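Local coordinates for protein Dye type peroxidase A (Streptomyces lividans 1326, PDB 6GZW) that probably uses its haem to reduce hydrogen peroxide and oxidise dyes and other substrates, as a dye-decolourising peroxidase of the DyP family, at residues V222-R227 with L320-W325; P25-G30 with V300-S305; M267-T272 with I288-Q293. One frame throughout, in Å; residues are numbered along the deposited sequence. Where two conformers were deposited one is given.

Contact 1: V222-R227 with L320-W325; sequences VVRRIR and LLFVCW. With HEM (protoporphyrin IX containing Fe), chain C.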
# COMPACT_ATOMS: atom_id res chain seq x y z
N VAL A 222 5.08 -20.13 -8.04
CA VAL A 222 3.83 -19.91 -8.75
C VAL A 222 3.16 -18.74 -8.06
O VAL A 222 2.95 -18.78 -6.84
CB VAL A 222 2.92 -21.16 -8.73
CG1 VAL A 222 1.54 -20.84 -9.30
CG2 VAL A 222 3.61 -22.29 -9.48
N VAL A 223 2.91 -17.68 -8.84
CA VAL A 223 2.19 -16.48 -8.42
C VAL A 223 0.77 -16.62 -8.95
O VAL A 223 0.59 -16.93 -10.14
CB VAL A 223 2.84 -15.24 -9.05
CG1 VAL A 223 2.08 -13.96 -8.71
CG2 VAL A 223 4.29 -15.14 -8.62
N ARG A 224 -0.22 -16.36 -8.10
CA ARG A 224 -1.62 -16.26 -8.53
C ARG A 224 -2.24 -15.03 -7.94
O ARG A 224 -2.18 -14.82 -6.72
CB ARG A 224 -2.44 -17.50 -8.08
CG ARG A 224 -1.82 -18.83 -8.49
CD ARG A 224 -1.94 -19.12 -9.97
NE ARG A 224 -3.29 -19.57 -10.32
CZ ARG A 224 -3.61 -20.27 -11.40
NH1 ARG A 224 -2.69 -20.57 -12.34
NH2 ARG A 224 -4.88 -20.66 -11.57
N ARG A 225 -2.83 -14.19 -8.80
CA ARG A 225 -3.59 -13.04 -8.36
C ARG A 225 -5.00 -13.59 -8.14
O ARG A 225 -5.72 -13.81 -9.10
CB ARG A 225 -3.59 -11.91 -9.40
CG ARG A 225 -4.34 -10.66 -8.94
CD ARG A 225 -4.55 -9.70 -10.10
NE ARG A 225 -5.25 -8.48 -9.70
CZ ARG A 225 -4.69 -7.45 -9.05
NH1 ARG A 225 -3.42 -7.50 -8.68
NH2 ARG A 225 -5.41 -6.38 -8.75
N ILE A 226 -5.38 -13.77 -6.87
CA ILE A 226 -6.66 -14.40 -6.56
C ILE A 226 -7.56 -13.34 -5.94
O ILE A 226 -7.33 -12.90 -4.82
CB ILE A 226 -6.49 -15.59 -5.60
CG1 ILE A 226 -5.43 -16.56 -6.12
CG2 ILE A 226 -7.82 -16.30 -5.44
CD1 ILE A 226 -5.17 -17.72 -5.19
N ARG A 227 -8.60 -12.94 -6.69
CA ARG A 227 -9.54 -11.99 -6.18
C ARG A 227 -10.42 -12.67 -5.18
O ARG A 227 -10.82 -13.82 -5.37
CB ARG A 227 -10.40 -11.40 -7.30
CG ARG A 227 -11.42 -10.37 -6.81
CD ARG A 227 -11.85 -9.42 -7.91
NE ARG A 227 -12.64 -10.09 -8.95
CZ ARG A 227 -13.95 -10.24 -8.92
NH1 ARG A 227 -14.68 -9.85 -7.88
NH2 ARG A 227 -14.56 -10.81 -9.96
N LEU A 320 -5.74 -11.78 -2.69
CA LEU A 320 -4.43 -12.30 -2.25
C LEU A 320 -3.52 -12.48 -3.43
O LEU A 320 -3.93 -13.07 -4.45
CB LEU A 320 -4.66 -13.67 -1.60
CG LEU A 320 -3.47 -14.25 -0.81
CD1 LEU A 320 -3.25 -13.51 0.48
CD2 LEU A 320 -3.76 -15.73 -0.54
N LEU A 321 -2.30 -11.91 -3.34
CA LEU A 321 -1.23 -12.27 -4.25
C LEU A 321 -0.61 -13.51 -3.65
O LEU A 321 0.21 -13.44 -2.72
CB LEU A 321 -0.19 -11.18 -4.43
CG LEU A 321 -0.73 -9.80 -4.83
CD1 LEU A 321 0.39 -8.78 -4.91
CD2 LEU A 321 -1.49 -9.85 -6.16
N PHE A 322 -1.13 -14.65 -4.10
CA PHE A 322 -0.69 -15.95 -3.64
C PHE A 322 0.67 -16.20 -4.29
O PHE A 322 0.80 -16.11 -5.49
CB PHE A 322 -1.73 -16.99 -4.06
CG PHE A 322 -1.43 -18.39 -3.60
CD1 PHE A 322 -1.83 -18.82 -2.34
CD2 PHE A 322 -0.75 -19.26 -4.42
CE1 PHE A 322 -1.58 -20.12 -1.90
CE2 PHE A 322 -0.50 -20.56 -4.00
CZ PHE A 322 -0.91 -20.98 -2.73
N VAL A 323 1.67 -16.49 -3.47
CA VAL A 323 3.04 -16.73 -3.93
C VAL A 323 3.55 -17.97 -3.23
O VAL A 323 3.74 -17.96 -2.01
CB VAL A 323 3.96 -15.54 -3.60
CG1 VAL A 323 5.33 -15.77 -4.22
CG2 VAL A 323 3.37 -14.26 -4.13
N CYS A 324 3.72 -19.06 -3.96
CA CYS A 324 4.15 -20.31 -3.34
C CYS A 324 5.43 -20.80 -3.98
O CYS A 324 5.71 -20.52 -5.15
CB CYS A 324 3.09 -21.43 -3.41
SG CYS A 324 2.65 -21.98 -5.07
N TRP A 325 6.16 -21.57 -3.17
CA TRP A 325 7.52 -21.98 -3.45
C TRP A 325 7.60 -23.51 -3.29
O TRP A 325 7.11 -24.05 -2.31
CB TRP A 325 8.44 -21.29 -2.44
CG TRP A 325 8.47 -19.79 -2.57
CD1 TRP A 325 7.76 -18.86 -1.85
CD2 TRP A 325 9.30 -19.06 -3.47
NE1 TRP A 325 8.09 -17.58 -2.27
CE2 TRP A 325 9.04 -17.69 -3.26
CE3 TRP A 325 10.22 -19.43 -4.45
CZ2 TRP A 325 9.68 -16.70 -4.00
CZ3 TRP A 325 10.88 -18.45 -5.17
CH2 TRP A 325 10.58 -17.10 -4.95
CHA HEM C . -3.99 -23.36 4.20
CHB HEM C . -6.69 -19.56 2.88
CHC HEM C . -5.47 -20.39 -1.75
CHD HEM C . -2.79 -24.16 -0.42
C1A HEM C . -4.82 -22.27 4.24
C2A HEM C . -5.44 -21.77 5.43
C3A HEM C . -6.20 -20.72 5.04
C4A HEM C . -6.05 -20.56 3.63
CMA HEM C . -7.03 -19.81 5.91
CAA HEM C . -5.31 -22.32 6.84
CBA HEM C . -4.18 -21.75 7.70
CGA HEM C . -2.84 -22.17 7.20
O1A HEM C . -2.33 -23.28 7.48
O2A HEM C . -2.20 -21.39 6.44
C1B HEM C . -6.57 -19.45 1.48
C2B HEM C . -7.16 -18.41 0.71
C3B HEM C . -6.84 -18.61 -0.60
C4B HEM C . -5.99 -19.84 -0.61
CMB HEM C . -8.02 -17.31 1.25
CAB HEM C . -7.13 -17.78 -1.78
CBB HEM C . -7.34 -16.47 -1.74
C1C HEM C . -4.67 -21.51 -1.81
C2C HEM C . -4.14 -22.06 -3.01
C3C HEM C . -3.38 -23.16 -2.63
C4C HEM C . -3.44 -23.23 -1.19
CMC HEM C . -4.37 -21.60 -4.41
CAC HEM C . -2.65 -24.15 -3.45
CBC HEM C . -2.88 -24.46 -4.74
C1D HEM C . -2.88 -24.16 0.98
C2D HEM C . -2.11 -25.14 1.76
C3D HEM C . -2.44 -24.93 3.05
C4D HEM C . -3.42 -23.81 3.03
CMD HEM C . -1.10 -26.15 1.23
CAD HEM C . -1.89 -25.70 4.25
CBD HEM C . -2.66 -27.01 4.49
CGD HEM C . -2.05 -27.77 5.62
O1D HEM C . -2.51 -27.65 6.79
O2D HEM C . -1.06 -28.50 5.40
NA HEM C . -5.28 -21.58 3.13
NB HEM C . -5.92 -20.28 0.65
NC HEM C . -4.30 -22.25 -0.74
ND HEM C . -3.72 -23.45 1.75
FE HEM C . -4.81 -21.94 1.22
O HOH W 1 -3.24 -20.72 1.34

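Contact 2: P25-G30 with V300-S305; sequences PMQARG and VRRPFS. With HEM (protoporphyrin IX containing Fe), chain C.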
# COMPACT_ATOMS: atom_id res chain seq x y z
N PRO A 25 10.90 -13.81 6.64
CA PRO A 25 9.60 -13.50 7.20
C PRO A 25 8.80 -12.60 6.28
O PRO A 25 9.35 -11.86 5.46
CB PRO A 25 9.93 -12.75 8.47
CG PRO A 25 11.25 -13.29 8.88
CD PRO A 25 11.97 -13.42 7.57
N MET A 26 7.49 -12.64 6.49
CA MET A 26 6.55 -11.76 5.83
C MET A 26 6.90 -10.29 5.99
O MET A 26 7.36 -9.87 7.06
CB MET A 26 5.17 -12.01 6.41
CG MET A 26 4.67 -13.42 6.11
SD MET A 26 3.70 -13.55 4.59
CE MET A 26 4.84 -13.25 3.32
N GLN A 27 6.69 -9.52 4.93
CA GLN A 27 6.95 -8.07 4.94
C GLN A 27 5.66 -7.30 4.73
O GLN A 27 4.74 -7.79 4.06
CB GLN A 27 7.92 -7.75 3.80
CG GLN A 27 9.32 -8.35 3.97
CD GLN A 27 9.92 -8.74 2.66
OE1 GLN A 27 9.21 -9.26 1.78
NE2 GLN A 27 11.23 -8.54 2.51
N ALA A 28 5.61 -6.08 5.26
CA ALA A 28 4.41 -5.25 5.22
C ALA A 28 4.06 -4.73 3.82
O ALA A 28 2.90 -4.45 3.57
CB ALA A 28 4.54 -4.09 6.17
N ARG A 29 5.05 -4.60 2.94
CA ARG A 29 4.85 -4.01 1.64
C ARG A 29 5.49 -4.87 0.58
O ARG A 29 6.62 -5.31 0.77
CB ARG A 29 5.47 -2.61 1.63
CG ARG A 29 5.31 -1.85 0.34
CD ARG A 29 3.88 -1.85 -0.14
NE ARG A 29 3.62 -0.70 -0.96
CZ ARG A 29 2.50 -0.48 -1.61
NH1 ARG A 29 1.49 -1.35 -1.55
NH2 ARG A 29 2.37 0.62 -2.31
N GLY A 30 4.76 -5.15 -0.51
CA GLY A 30 5.23 -5.93 -1.65
C GLY A 30 4.97 -5.25 -2.99
O GLY A 30 3.97 -4.56 -3.19
N VAL A 300 5.83 -23.89 0.23
CA VAL A 300 5.88 -22.73 1.12
C VAL A 300 4.97 -21.67 0.52
O VAL A 300 4.93 -21.49 -0.70
CB VAL A 300 7.31 -22.22 1.34
CG1 VAL A 300 7.36 -20.76 1.79
CG2 VAL A 300 8.02 -23.10 2.38
N ARG A 301 4.16 -21.07 1.37
CA ARG A 301 3.26 -19.97 1.00
C ARG A 301 3.77 -18.69 1.65
O ARG A 301 4.05 -18.67 2.84
CB ARG A 301 1.83 -20.28 1.46
CG ARG A 301 1.21 -21.43 0.68
CD ARG A 301 -0.13 -21.87 1.24
NE ARG A 301 0.08 -22.40 2.59
CZ ARG A 301 -0.52 -22.00 3.70
NH1 ARG A 301 -1.43 -21.01 3.73
NH2 ARG A 301 -0.22 -22.62 4.84
N ARG A 302 3.89 -17.62 0.87
CA ARG A 302 4.47 -16.39 1.37
C ARG A 302 3.86 -15.23 0.57
O ARG A 302 4.50 -14.65 -0.31
CB ARG A 302 6.00 -16.43 1.24
CG ARG A 302 6.76 -15.33 1.91
CD ARG A 302 8.27 -15.42 1.71
NE ARG A 302 8.88 -14.24 2.30
CZ ARG A 302 8.97 -13.06 1.72
NH1 ARG A 302 8.51 -12.85 0.48
NH2 ARG A 302 9.54 -12.06 2.39
N PRO A 303 2.59 -14.90 0.89
CA PRO A 303 1.76 -13.99 0.08
C PRO A 303 1.85 -12.54 0.48
O PRO A 303 2.45 -12.20 1.51
CB PRO A 303 0.33 -14.50 0.41
CG PRO A 303 0.44 -14.87 1.86
CD PRO A 303 1.78 -15.55 1.95
N PHE A 304 1.20 -11.72 -0.32
CA PHE A 304 0.78 -10.39 0.07
C PHE A 304 -0.71 -10.26 -0.21
O PHE A 304 -1.22 -10.86 -1.16
CB PHE A 304 1.53 -9.33 -0.73
CG PHE A 304 3.02 -9.35 -0.56
CD1 PHE A 304 3.80 -10.15 -1.37
CD2 PHE A 304 3.64 -8.55 0.38
CE1 PHE A 304 5.17 -10.18 -1.23
CE2 PHE A 304 5.03 -8.54 0.50
CZ PHE A 304 5.78 -9.39 -0.29
N SER A 305 -1.40 -9.44 0.57
CA SER A 305 -2.79 -9.10 0.26
C SER A 305 -2.78 -7.89 -0.71
O SER A 305 -1.76 -7.22 -0.85
CB SER A 305 -3.58 -8.80 1.54
OG SER A 305 -3.71 -9.97 2.33
CHA HEM C . -3.99 -23.36 4.20
CHB HEM C . -6.69 -19.56 2.88
CHC HEM C . -5.47 -20.39 -1.75
CHD HEM C . -2.79 -24.16 -0.42
C1A HEM C . -4.82 -22.27 4.24
C2A HEM C . -5.44 -21.77 5.43
C3A HEM C . -6.20 -20.72 5.04
C4A HEM C . -6.05 -20.56 3.63
CMA HEM C . -7.03 -19.81 5.91
CAA HEM C . -5.31 -22.32 6.84
CBA HEM C . -4.18 -21.75 7.70
CGA HEM C . -2.84 -22.17 7.20
O1A HEM C . -2.33 -23.28 7.48
O2A HEM C . -2.20 -21.39 6.44
C1B HEM C . -6.57 -19.45 1.48
C2B HEM C . -7.16 -18.41 0.71
C3B HEM C . -6.84 -18.61 -0.60
C4B HEM C . -5.99 -19.84 -0.61
CMB HEM C . -8.02 -17.31 1.25
CAB HEM C . -7.13 -17.78 -1.78
CBB HEM C . -7.34 -16.47 -1.74
C1C HEM C . -4.67 -21.51 -1.81
C2C HEM C . -4.14 -22.06 -3.01
C3C HEM C . -3.38 -23.16 -2.63
C4C HEM C . -3.44 -23.23 -1.19
CMC HEM C . -4.37 -21.60 -4.41
CAC HEM C . -2.65 -24.15 -3.45
CBC HEM C . -2.88 -24.46 -4.74
C1D HEM C . -2.88 -24.16 0.98
C2D HEM C . -2.11 -25.14 1.76
C3D HEM C . -2.44 -24.93 3.05
C4D HEM C . -3.42 -23.81 3.03
CMD HEM C . -1.10 -26.15 1.23
CAD HEM C . -1.89 -25.70 4.25
CBD HEM C . -2.66 -27.01 4.49
CGD HEM C . -2.05 -27.77 5.62
O1D HEM C . -2.51 -27.65 6.79
O2D HEM C . -1.06 -28.50 5.40
NA HEM C . -5.28 -21.58 3.13
NB HEM C . -5.92 -20.28 0.65
NC HEM C . -4.30 -22.25 -0.74
ND HEM C . -3.72 -23.45 1.75
FE HEM C . -4.81 -21.94 1.22
O HOH W 2 9.41 -10.39 -0.72
O HOH W 1 -3.24 -20.72 1.34

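Contact 3: M267-T272 with I288-Q293; sequences MDLEKT and ITRPDQ. With HEM (protoporphyrin IX containing Fe), chain C.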
# COMPACT_ATOMS: atom_id res chain seq x y z
N MET A 267 -5.00 -31.33 13.60
CA MET A 267 -6.35 -31.54 13.07
C MET A 267 -6.70 -33.03 13.15
O MET A 267 -5.84 -33.87 12.89
CB MET A 267 -6.41 -31.10 11.61
CG MET A 267 -7.81 -31.02 11.03
SD MET A 267 -7.79 -30.50 9.28
CE MET A 267 -7.84 -28.73 9.56
N ASP A 268 -7.94 -33.33 13.54
CA ASP A 268 -8.43 -34.70 13.53
C ASP A 268 -9.40 -34.83 12.34
O ASP A 268 -10.51 -34.31 12.36
CB ASP A 268 -9.12 -35.00 14.86
CG ASP A 268 -9.59 -36.44 14.96
OD1 ASP A 268 -9.79 -37.09 13.92
OD2 ASP A 268 -9.79 -36.89 16.10
N LEU A 269 -8.94 -35.54 11.32
CA LEU A 269 -9.63 -35.66 10.05
C LEU A 269 -10.77 -36.69 10.08
O LEU A 269 -11.57 -36.74 9.15
CB LEU A 269 -8.64 -36.06 8.98
CG LEU A 269 -7.52 -35.05 8.70
CD1 LEU A 269 -6.40 -35.69 7.90
CD2 LEU A 269 -8.07 -33.85 7.97
N GLU A 270 -10.81 -37.51 11.13
CA GLU A 270 -11.88 -38.54 11.25
C GLU A 270 -13.00 -38.16 12.22
O GLU A 270 -14.05 -38.81 12.22
CB GLU A 270 -11.27 -39.90 11.64
CG GLU A 270 -10.58 -40.65 10.50
CD GLU A 270 -9.22 -40.10 10.12
OE1 GLU A 270 -8.38 -39.92 11.03
OE2 GLU A 270 -8.98 -39.88 8.91
N LYS A 271 -12.80 -37.12 13.03
CA LYS A 271 -13.75 -36.77 14.09
C LYS A 271 -15.10 -36.39 13.53
O LYS A 271 -15.19 -35.58 12.60
CB LYS A 271 -13.25 -35.62 14.94
CG LYS A 271 -14.05 -35.41 16.21
CD LYS A 271 -13.38 -34.39 17.12
CE LYS A 271 -14.13 -34.20 18.42
NZ LYS A 271 -13.81 -32.88 19.02
N THR A 272 -16.14 -36.99 14.11
CA THR A 272 -17.53 -36.67 13.77
C THR A 272 -18.28 -36.09 14.96
O THR A 272 -17.84 -36.19 16.11
CB THR A 272 -18.28 -37.91 13.25
OG1 THR A 272 -18.25 -38.95 14.25
CG2 THR A 272 -17.61 -38.43 11.99
N ILE A 288 -8.30 -30.40 2.50
CA ILE A 288 -7.93 -30.93 1.19
C ILE A 288 -6.59 -30.43 0.61
O ILE A 288 -6.07 -31.03 -0.33
CB ILE A 288 -9.09 -30.82 0.18
CG1 ILE A 288 -9.34 -29.37 -0.22
CG2 ILE A 288 -10.36 -31.50 0.75
CD1 ILE A 288 -10.42 -29.23 -1.28
N THR A 289 -6.05 -29.36 1.18
CA THR A 289 -4.74 -28.85 0.75
C THR A 289 -3.53 -29.50 1.47
O THR A 289 -2.38 -29.29 1.06
CB THR A 289 -4.65 -27.33 1.03
OG1 THR A 289 -4.97 -27.13 2.41
CG2 THR A 289 -5.57 -26.54 0.15
N ARG A 290 -3.76 -30.33 2.50
CA ARG A 290 -2.66 -30.90 3.28
C ARG A 290 -1.76 -31.81 2.43
O ARG A 290 -2.26 -32.55 1.54
CB ARG A 290 -3.17 -31.69 4.47
CG ARG A 290 -3.94 -30.91 5.55
CD ARG A 290 -4.75 -31.84 6.44
NE ARG A 290 -3.87 -32.73 7.18
CZ ARG A 290 -3.40 -32.53 8.41
NH1 ARG A 290 -3.70 -31.43 9.11
NH2 ARG A 290 -2.57 -33.43 8.96
N PRO A 291 -0.44 -31.78 2.68
CA PRO A 291 0.42 -32.75 1.99
C PRO A 291 -0.04 -34.21 2.17
O PRO A 291 -0.02 -34.96 1.21
CB PRO A 291 1.82 -32.48 2.57
CG PRO A 291 1.78 -31.02 3.00
CD PRO A 291 0.36 -30.80 3.45
N ASP A 292 -0.53 -34.56 3.37
CA ASP A 292 -1.01 -35.95 3.58
C ASP A 292 -2.34 -36.34 2.85
O ASP A 292 -2.72 -37.52 2.86
CB ASP A 292 -1.01 -36.32 5.06
CG ASP A 292 -2.03 -35.56 5.89
OD1 ASP A 292 -2.97 -34.93 5.36
OD2 ASP A 292 -1.85 -35.64 7.11
N GLN A 293 -3.01 -35.38 2.22
CA GLN A 293 -4.15 -35.61 1.32
C GLN A 293 -3.81 -35.53 -0.16
O GLN A 293 -4.70 -35.64 -0.99
CB GLN A 293 -5.26 -34.58 1.65
CG GLN A 293 -5.62 -34.53 3.11
CD GLN A 293 -6.14 -35.87 3.60
OE1 GLN A 293 -7.15 -36.35 3.10
NE2 GLN A 293 -5.45 -36.46 4.56
CHA HEM C . -3.99 -23.36 4.20
CHB HEM C . -6.69 -19.56 2.88
CHC HEM C . -5.47 -20.39 -1.75
CHD HEM C . -2.79 -24.16 -0.42
C1A HEM C . -4.82 -22.27 4.24
C2A HEM C . -5.44 -21.77 5.43
C3A HEM C . -6.20 -20.72 5.04
C4A HEM C . -6.05 -20.56 3.63
CMA HEM C . -7.03 -19.81 5.91
CAA HEM C . -5.31 -22.32 6.84
CBA HEM C . -4.18 -21.75 7.70
CGA HEM C . -2.84 -22.17 7.20
O1A HEM C . -2.33 -23.28 7.48
O2A HEM C . -2.20 -21.39 6.44
C1B HEM C . -6.57 -19.45 1.48
C2B HEM C . -7.16 -18.41 0.71
C3B HEM C . -6.84 -18.61 -0.60
C4B HEM C . -5.99 -19.84 -0.61
CMB HEM C . -8.02 -17.31 1.25
CAB HEM C . -7.13 -17.78 -1.78
CBB HEM C . -7.34 -16.47 -1.74
C1C HEM C . -4.67 -21.51 -1.81
C2C HEM C . -4.14 -22.06 -3.01
C3C HEM C . -3.38 -23.16 -2.63
C4C HEM C . -3.44 -23.23 -1.19
CMC HEM C . -4.37 -21.60 -4.41
CAC HEM C . -2.65 -24.15 -3.45
CBC HEM C . -2.88 -24.46 -4.74
C1D HEM C . -2.88 -24.16 0.98
C2D HEM C . -2.11 -25.14 1.76
C3D HEM C . -2.44 -24.93 3.05
C4D HEM C . -3.42 -23.81 3.03
CMD HEM C . -1.10 -26.15 1.23
CAD HEM C . -1.89 -25.70 4.25
CBD HEM C . -2.66 -27.01 4.49
CGD HEM C . -2.05 -27.77 5.62
O1D HEM C . -2.51 -27.65 6.79
O2D HEM C . -1.06 -28.50 5.40
NA HEM C . -5.28 -21.58 3.13
NB HEM C . -5.92 -20.28 0.65
NC HEM C . -4.30 -22.25 -0.74
ND HEM C . -3.72 -23.45 1.75
FE HEM C . -4.81 -21.94 1.22
O HOH W 3 -2.93 -30.68 11.81
O HOH W 4 -3.31 -33.87 12.11
O HOH W 1 -3.24 -20.72 1.34

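Contact 1: V222-R227 with L320-W325
The Phe322 ring turns one face to the haem, whose methyl carbon CMC sits 3.8 Å above the ring plane over its centre. Phe322 CZ comes nearer still, at 3.3 Å from the pyrrole carbon C3C of HEM, and the iron-bound water 1 lies in the ring plane, off its edge. Across the strands, Ile226 runs alongside Phe322 in the same direction, with Ile226 CD1 3.7 Å from Phe322 CB. The ring reaches out from the sheet to the porphyrin because chi1 (-178°) sets CG opposite the backbone N. Ile226 CG2 and Leu320 CD2 both pack on the haem vinyl carbon CBB, at 3.7 and 3.8 Å. Further along the same face, Val222 CB meets Cys324 SG.

Six backbone hydrogen bonds hold the strands together, from Val222 N to Cys324 O at one end to Leu320 N to Ile226 O at the other. Val222-Cys324, Arg224-Phe322 and Ile226-Leu320 are the hydrogen-bonded pairs. On the reverse face, Leu321 CD2 lies beside the extended Arg225 chain, 3.9 Å from Arg225 NH1, while that guanidinium makes salt bridges to Asp308 and Asp317. Arg224 turns away to Asp115. This is a regular antiparallel pair within the ferredoxin-like sheet of DyP peroxidases, and the face bearing Ile226, Leu320 and Phe322 forms part of the wall of the haem pocket.

Contact 2: P25-G30 with V300-S305
Arg302 sits in the break between the two pieces of strand 300-310; its chain, extended as far as NE, passes Met26 and ends at Pro25 and Gln27. CB and CG slide past the Met26 side chain running the other way, though the modelled approach of Met26 CE to Arg302 CG is too short to trust. Beyond CD, NE donates to the backbone oxygen of Thr24. Arg302 NH2 is shared by two acceptors: Pro25 O at 3.1 Å and Gln27 OE1 at 2.9 Å. Neither bond uses an in-plane lone pair, for NH2 stands above both carbonyl planes, and the amide and guanidinium planes are 75° apart. NH1 gives to water 2, which in turn donates to Gln27 OE1 at 2.8 Å, closing a small hydrogen-bonded ring through that oxygen. The other end of the Gln27 amide, NE2, is held by Ser81 and Thr83.

Beside this, Phe304 points toward 25-30 and takes Gly30 CA over one face, a CH-pi contact 3.7 Å from the ring centroid and 24° off its normal. There is room because Gly30 has no side chain; a CB would run into Phe304 CE2. Asn163 ND2 ties the segments further, donating to the backbone oxygens of Gln27 and Pro303.

Next to Arg302 along the chain, Arg301 turns to the haem instead. Arg301 NH1 and NH2 each reach the propionate oxygen O2A of HEM at 2.8 Å, and NH1 also meets water 1, the iron ligand. With its salt bridge to Asp183, this matches the distal Asp-Arg pair of DyP peroxidases. Adjacent arginines thus do different work: Arg301 serves the haem, whereas the buried charge of Arg302 is probably eased by carbonyl oxygens and a water.

Contact 3: M267-T272 with I288-Q293
Leu269 and Met267 bring the apolar side of the contact to Arg290 and Gln293. Leu269 points at the other segment and sets Leu269 CD1 3.6 Å from Gln293 NE2, the two side chains coming from opposite directions. Met267 crosses Arg290 at a slant, with Met267 CB 3.7 Å from Arg290 NH1. No direct hydrogen bond joins the two segments.

Waters supply the polar links. Water 3 accepts from Met267 N at 2.8 Å and from Arg290 NH1 at 2.9 Å, lying in the guanidinium plane. Water 4 donates to Met267 O at 2.6 Å and is met only weakly by Arg290 NH2.

The charged interaction lies within 288-293. A bend at chi3 (64°) turns the Arg290 guanidinium back to Asp292, which it grips side-on, Arg290 NE to Asp292 OD1 and Arg290 NH2 to Asp292 OD2, both at 3.0 Å. Gln293 NE2 reaches Asp292 OD1 from the opposite face of the carboxylate, so that oxygen has two donors. A leucine in place of Arg290 would probably leave Asp292 without its charged mate and water 3 without its arginine donor, while water 4 would lose only a weak bond.

Nearer the haem, Arg290 CG packs 3.7 Å from the propionate carbon CGD of HEM. Segment 267-272 belongs to the long loop between helices 238-245 and 285-288, where Asp268 OD1 accepts from Glu270 N in an Asx turn and Leu269 O takes a bond from Arg287 of the second helix. Segment 288-293 starts on the last residue of that helix and runs on toward strand 300-310, with Thr289 resting on Val336 and Leu340 of helix 333-343.

How the contacts relate
Along the chain the segments come in the order 25-30, 222-227, 267-272, 288-293, 300-305, 320-325, so contacts 1 and 2 interleave and contact 3 falls within the span of both. Contacts 1 and 2, with centres 10 Å apart, share one antiparallel sheet: strand 316-326 lies between 219-228 and 300-310, an edge strand within this chain, and probable hydrogen bonds join Leu321 N to Phe304 O and Trp325 N to Val300 O. Contact 2 also ties this C-terminal half to strand 29-37 of the N-terminal half. Contact 3 is peripheral, its centre 23 and 26 Å from theirs, in loops outside the sheet. All three meet the haem, which is thus enclosed by both sheet and loops.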